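Penicillin binding protein 2X (Streptococcus thermophilus, PDB 5U47) probably forms the peptide cross-links between glycan strands of septal peptidoglycan as a divisome transpeptidase, and is a target of beta-lactam antibiotics. Local coordinates at residues Met473-Leu485 with Pro493-Ser506. The protein carries 1 engineered substitution. Numbering follows the deposited sequence. Where two conformers were deposited one is given.
Sequences MISVGTDPEFGTL and PIIQVGNNDVTVKS. Engineered in segment 493-506: Thr503 (natural residue Ala). With ACT (acetate ion), chain D.
Thr484 and Ser506 meet through their hydroxyls because each chi1 (54° and 58°) tucks the oxygen between its own backbone N and carbonyl carbon. That sets Thr484 OG1 3.0 Å from Ser506 OG, a hydrogen bond that either could donate. Met473, bent at chi3 (74°), folds its methyl back over the strand, where CE lies 3.5 Å from CG2 of Thr503, an engineered residue whose OG1 bonds to Ser536 and to the carbonyl of Arg470. The last turns of helix 463-478 are tied to edge strand 503-510 by Val504 N, which donates to Met473 O over 3.2 Å, nearly straight at the hydrogen but from above the carbonyl plane. Beside this bond the two branches of Val476 straddle Val504 O, and CG2 of Val504 packs against Gly477 N and the side of Val476, 3.8 Å from Leu485 CD1. Leu485 also sets CD1 against Ser506 CB at 3.7 Å, while its carbonyl O takes Ile494 N at 2.9 Å and a water that bridges to Ile495 N. Farther along, Pro493 CB rests against Gly477 O, and another water links Ile474 O with Val502 O. The fold is that of a penicillin-binding transpeptidase domain, and Lys505-Ser506 fits the start of its KSG motif. Lys505 NZ bonds to Ser506 O, to Ser354 OG and, through a water, to Thr484 OG1. The chemistry is therefore two-sided: one backbone bond and valine packing join helix to strand, with loop residue Leu485 beside them, while linked hydroxyls and a water hold the lysine nitrogen in a position consistent with the active site of this family.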
loop_
_atom_site.group_PDB
_atom_site.type_symbol
_atom_site.label_atom_id
_atom_site.label_comp_id
_atom_site.label_asym_id
_atom_site.label_seq_id
_atom_site.Cartn_x
_atom_site.Cartn_y
_atom_site.Cartn_z
ATOM N N MET A 473 19.479 7.707 -18.299
ATOM C CA MET A 473 19.499 6.608 -17.311
ATOM C C MET A 473 19.928 5.244 -17.880
ATOM O O MET A 473 20.291 4.347 -17.114
ATOM C CB MET A 473 18.137 6.496 -16.610
ATOM C CG MET A 473 17.875 7.602 -15.604
ATOM S SD MET A 473 16.166 7.652 -15.010
ATOM C CE MET A 473 16.128 6.231 -13.926
ATOM N N ILE A 474 19.881 5.064 -19.200
ATOM C CA ILE A 474 20.370 3.816 -19.805
ATOM C C ILE A 474 21.883 3.705 -19.555
ATOM O O ILE A 474 22.405 2.624 -19.216
ATOM C CB ILE A 474 20.092 3.752 -21.328
ATOM C CG1 ILE A 474 18.582 3.630 -21.606
ATOM C CG2 ILE A 474 20.849 2.593 -21.981
ATOM C CD1 ILE A 474 18.214 3.746 -23.070
ATOM N N SER A 475 22.578 4.829 -19.710
ATOM C CA SER A 475 24.037 4.864 -19.541
ATOM C C SER A 475 24.509 4.531 -18.141
ATOM O O SER A 475 25.628 4.062 -17.967
ATOM C CB SER A 475 24.625 6.204 -20.005
ATOM O OG SER A 475 24.376 6.384 -21.382
ATOM N N VAL A 476 23.676 4.775 -17.137
ATOM C CA VAL A 476 24.038 4.380 -15.781
ATOM C C VAL A 476 24.383 2.885 -15.794
ATOM O O VAL A 476 25.281 2.440 -15.086
ATOM C CB VAL A 476 22.873 4.630 -14.799
ATOM C CG1 VAL A 476 23.190 4.035 -13.434
ATOM C CG2 VAL A 476 22.586 6.119 -14.685
ATOM N N GLY A 477 23.639 2.123 -16.597
ATOM C CA GLY A 477 23.841 0.694 -16.733
ATOM C C GLY A 477 24.828 0.267 -17.821
ATOM O O GLY A 477 25.558 -0.721 -17.633
ATOM N N THR A 478 24.893 1.023 -18.927
ATOM C CA THR A 478 25.702 0.627 -20.092
ATOM C C THR A 478 27.107 1.232 -20.282
ATOM O O THR A 478 27.915 0.657 -21.016
ATOM C CB THR A 478 24.928 0.915 -21.398
ATOM O OG1 THR A 478 24.680 2.323 -21.525
ATOM C CG2 THR A 478 23.617 0.148 -21.419
ATOM N N ASP A 479 27.395 2.356 -19.628
ATOM C CA ASP A 479 28.679 3.041 -19.791
ATOM C C ASP A 479 29.816 2.295 -19.053
ATOM O O ASP A 479 29.896 2.356 -17.825
ATOM C CB ASP A 479 28.550 4.488 -19.305
ATOM C CG ASP A 479 29.741 5.357 -19.698
ATOM O OD1 ASP A 479 30.882 4.849 -19.731
ATOM O OD2 ASP A 479 29.521 6.564 -19.957
ATOM N N PRO A 480 30.713 1.613 -19.805
ATOM C CA PRO A 480 31.758 0.840 -19.127
ATOM C C PRO A 480 32.750 1.648 -18.311
ATOM O O PRO A 480 33.421 1.092 -17.449
ATOM C CB PRO A 480 32.488 0.125 -20.288
ATOM C CG PRO A 480 31.520 0.179 -21.421
ATOM C CD PRO A 480 30.855 1.508 -21.263
ATOM N N GLU A 481 32.842 2.943 -18.570
ATOM C CA GLU A 481 33.785 3.765 -17.845
ATOM C C GLU A 481 33.127 4.458 -16.651
ATOM O O GLU A 481 33.666 4.435 -15.541
ATOM C CB GLU A 481 34.384 4.800 -18.799
ATOM C CG GLU A 481 35.529 5.623 -18.224
ATOM C CD GLU A 481 36.747 4.795 -17.848
ATOM O OE1 GLU A 481 37.016 3.752 -18.495
ATOM O OE2 GLU A 481 37.450 5.207 -16.907
ATOM N N PHE A 482 31.953 5.041 -16.885
ATOM C CA PHE A 482 31.278 5.857 -15.878
ATOM C C PHE A 482 30.060 5.282 -15.195
ATOM O O PHE A 482 29.762 5.703 -14.092
ATOM C CB PHE A 482 30.898 7.219 -16.495
ATOM C CG PHE A 482 32.088 8.010 -16.959
ATOM C CD1 PHE A 482 32.856 8.721 -16.046
ATOM C CD2 PHE A 482 32.458 8.026 -18.300
ATOM C CE1 PHE A 482 33.971 9.434 -16.454
ATOM C CE2 PHE A 482 33.580 8.743 -18.717
ATOM C CZ PHE A 482 34.331 9.449 -17.793
ATOM N N GLY A 483 29.373 4.328 -15.820
ATOM C CA GLY A 483 28.135 3.786 -15.255
ATOM C C GLY A 483 28.307 3.036 -13.949
ATOM O O GLY A 483 29.043 2.050 -13.888
ATOM N N THR A 484 27.615 3.492 -12.907
ATOM C CA THR A 484 27.689 2.856 -11.596
ATOM C C THR A 484 27.004 1.498 -11.570
ATOM O O THR A 484 27.224 0.721 -10.650
ATOM C CB THR A 484 27.042 3.728 -10.510
ATOM O OG1 THR A 484 25.700 4.053 -10.901
ATOM C CG2 THR A 484 27.849 4.995 -10.314
ATOM N N LEU A 485 26.175 1.222 -12.571
ATOM C CA LEU A 485 25.471 -0.052 -12.652
ATOM C C LEU A 485 25.913 -0.917 -13.832
ATOM O O LEU A 485 25.151 -1.770 -14.301
ATOM C CB LEU A 485 23.944 0.163 -12.620
ATOM C CG LEU A 485 23.400 0.687 -11.286
ATOM C CD1 LEU A 485 21.901 0.897 -11.364
ATOM C CD2 LEU A 485 23.734 -0.256 -10.133
ATOM N N PRO A 493 25.784 -4.655 -18.494
ATOM C CA PRO A 493 25.040 -4.031 -17.396
ATOM C C PRO A 493 24.657 -5.018 -16.292
ATOM O O PRO A 493 24.407 -6.201 -16.566
ATOM C CB PRO A 493 23.767 -3.516 -18.071
ATOM C CG PRO A 493 24.137 -3.364 -19.508
ATOM C CD PRO A 493 25.099 -4.475 -19.784
ATOM N N ILE A 494 24.626 -4.530 -15.060
ATOM C CA ILE A 494 24.177 -5.342 -13.933
ATOM C C ILE A 494 22.713 -5.714 -14.136
ATOM O O ILE A 494 22.338 -6.886 -14.001
ATOM C CB ILE A 494 24.328 -4.589 -12.597
ATOM C CG1 ILE A 494 25.817 -4.419 -12.272
ATOM C CG2 ILE A 494 23.605 -5.327 -11.468
ATOM C CD1 ILE A 494 26.085 -3.572 -11.037
ATOM N N ILE A 495 21.896 -4.715 -14.453
ATOM C CA ILE A 495 20.466 -4.936 -14.642
ATOM C C ILE A 495 20.139 -5.208 -16.109
ATOM O O ILE A 495 20.352 -4.369 -16.978
ATOM C CB ILE A 495 19.633 -3.788 -14.047
ATOM C CG1 ILE A 495 19.862 -3.764 -12.527
ATOM C CG2 ILE A 495 18.145 -4.009 -14.333
ATOM C CD1 ILE A 495 19.161 -2.649 -11.788
ATOM N N GLN A 496 19.628 -6.413 -16.354
ATOM C CA GLN A 496 19.256 -6.849 -17.678
ATOM C C GLN A 496 17.865 -7.468 -17.634
ATOM O O GLN A 496 17.516 -8.138 -16.662
ATOM C CB GLN A 496 20.274 -7.878 -18.200
ATOM C CG GLN A 496 21.682 -7.324 -18.382
ATOM C CD GLN A 496 22.665 -8.348 -18.910
ATOM O OE1 GLN A 496 22.288 -9.268 -19.636
ATOM N NE2 GLN A 496 23.932 -8.182 -18.572
ATOM N N VAL A 497 17.071 -7.203 -18.671
ATOM C CA VAL A 497 15.723 -7.760 -18.812
ATOM C C VAL A 497 15.603 -8.198 -20.276
ATOM O O VAL A 497 15.357 -7.376 -21.168
ATOM C CB VAL A 497 14.645 -6.730 -18.427
ATOM C CG1 VAL A 497 13.265 -7.363 -18.488
ATOM C CG2 VAL A 497 14.901 -6.189 -17.023
ATOM N N GLY A 498 15.832 -9.490 -20.527
ATOM C CA GLY A 498 15.866 -9.999 -21.905
ATOM C C GLY A 498 16.897 -9.178 -22.680
ATOM O O GLY A 498 18.012 -8.972 -22.198
ATOM N N ASN A 499 16.505 -8.694 -23.858
ATOM C CA ASN A 499 17.377 -7.860 -24.697
ATOM C C ASN A 499 16.928 -6.383 -24.709
ATOM O O ASN A 499 17.315 -5.622 -25.589
ATOM C CB ASN A 499 17.446 -8.434 -26.128
ATOM C CG ASN A 499 16.074 -8.574 -26.783
ATOM O OD1 ASN A 499 15.090 -7.982 -26.341
ATOM N ND2 ASN A 499 16.011 -9.361 -27.843
ATOM N N ASN A 500 16.125 -5.991 -23.719
ATOM C CA ASN A 500 15.613 -4.619 -23.639
ATOM C C ASN A 500 16.638 -3.651 -23.096
ATOM O O ASN A 500 17.521 -4.035 -22.320
ATOM C CB ASN A 500 14.431 -4.525 -22.657
ATOM C CG ASN A 500 13.159 -5.115 -23.192
ATOM O OD1 ASN A 500 12.692 -6.151 -22.723
ATOM N ND2 ASN A 500 12.588 -4.459 -24.175
ATOM N N ASP A 501 16.500 -2.386 -23.503
ATOM C CA ASP A 501 17.253 -1.300 -22.906
ATOM C C ASP A 501 16.536 -1.055 -21.576
ATOM O O ASP A 501 15.296 -1.047 -21.521
ATOM C CB ASP A 501 17.190 -0.023 -23.740
ATOM C CG ASP A 501 18.027 -0.088 -25.002
ATOM O OD1 ASP A 501 19.049 -0.819 -25.058
ATOM O OD2 ASP A 501 17.670 0.639 -25.943
ATOM N N VAL A 502 17.306 -0.848 -20.518
ATOM C CA VAL A 502 16.737 -0.653 -19.200
ATOM C C VAL A 502 17.204 0.683 -18.640
ATOM O O VAL A 502 18.392 0.993 -18.622
ATOM C CB VAL A 502 17.139 -1.774 -18.226
ATOM C CG1 VAL A 502 16.286 -1.705 -16.971
ATOM C CG2 VAL A 502 16.980 -3.157 -18.872
ATOM N N THR A 503 16.240 1.455 -18.192
ATOM C CA THR A 503 16.447 2.776 -17.602
ATOM C C THR A 503 16.679 2.558 -16.107
ATOM O O THR A 503 15.776 2.098 -15.387
ATOM C CB THR A 503 15.198 3.633 -17.912
ATOM O OG1 THR A 503 15.361 4.191 -19.222
ATOM C CG2 THR A 503 14.951 4.753 -16.900
ATOM N N VAL A 504 17.886 2.857 -15.628
ATOM C CA VAL A 504 18.189 2.620 -14.231
ATOM C C VAL A 504 18.918 3.771 -13.552
ATOM O O VAL A 504 19.566 4.583 -14.210
ATOM C CB VAL A 504 19.055 1.359 -14.098
ATOM C CG1 VAL A 504 18.330 0.150 -14.685
ATOM C CG2 VAL A 504 20.393 1.551 -14.821
ATOM N N LYS A 505 18.793 3.832 -12.228
ATOM C CA LYS A 505 19.571 4.764 -11.406
ATOM C C LYS A 505 19.739 4.142 -10.044
ATOM O O LYS A 505 18.768 3.726 -9.410
ATOM C CB LYS A 505 18.925 6.141 -11.269
ATOM C CG LYS A 505 19.801 7.148 -10.490
ATOM C CD LYS A 505 21.115 7.476 -11.214
ATOM C CE LYS A 505 22.022 8.375 -10.393
ATOM N NZ LYS A 505 22.799 7.622 -9.366
ATOM N N SER A 506 20.972 4.100 -9.587
ATOM C CA SER A 506 21.299 3.547 -8.308
ATOM C C SER A 506 21.359 4.654 -7.321
ATOM O O SER A 506 21.489 5.838 -7.669
ATOM C CB SER A 506 22.709 2.919 -8.349
ATOM O OG SER A 506 23.672 3.900 -8.733
HETATM C C ACT D . 27.162 4.333 -23.069
HETATM O O ACT D . 26.325 5.202 -22.752
HETATM O OXT ACT D . 26.850 3.125 -23.170
HETATM C CH3 ACT D . 28.577 4.760 -23.351
HETATM O O HOH W 1 20.896 0.212 -18.883
HETATM O O HOH W 2 24.443 6.556 -11.537
HETATM O O HOH W 3 22.491 -2.025 -14.678
#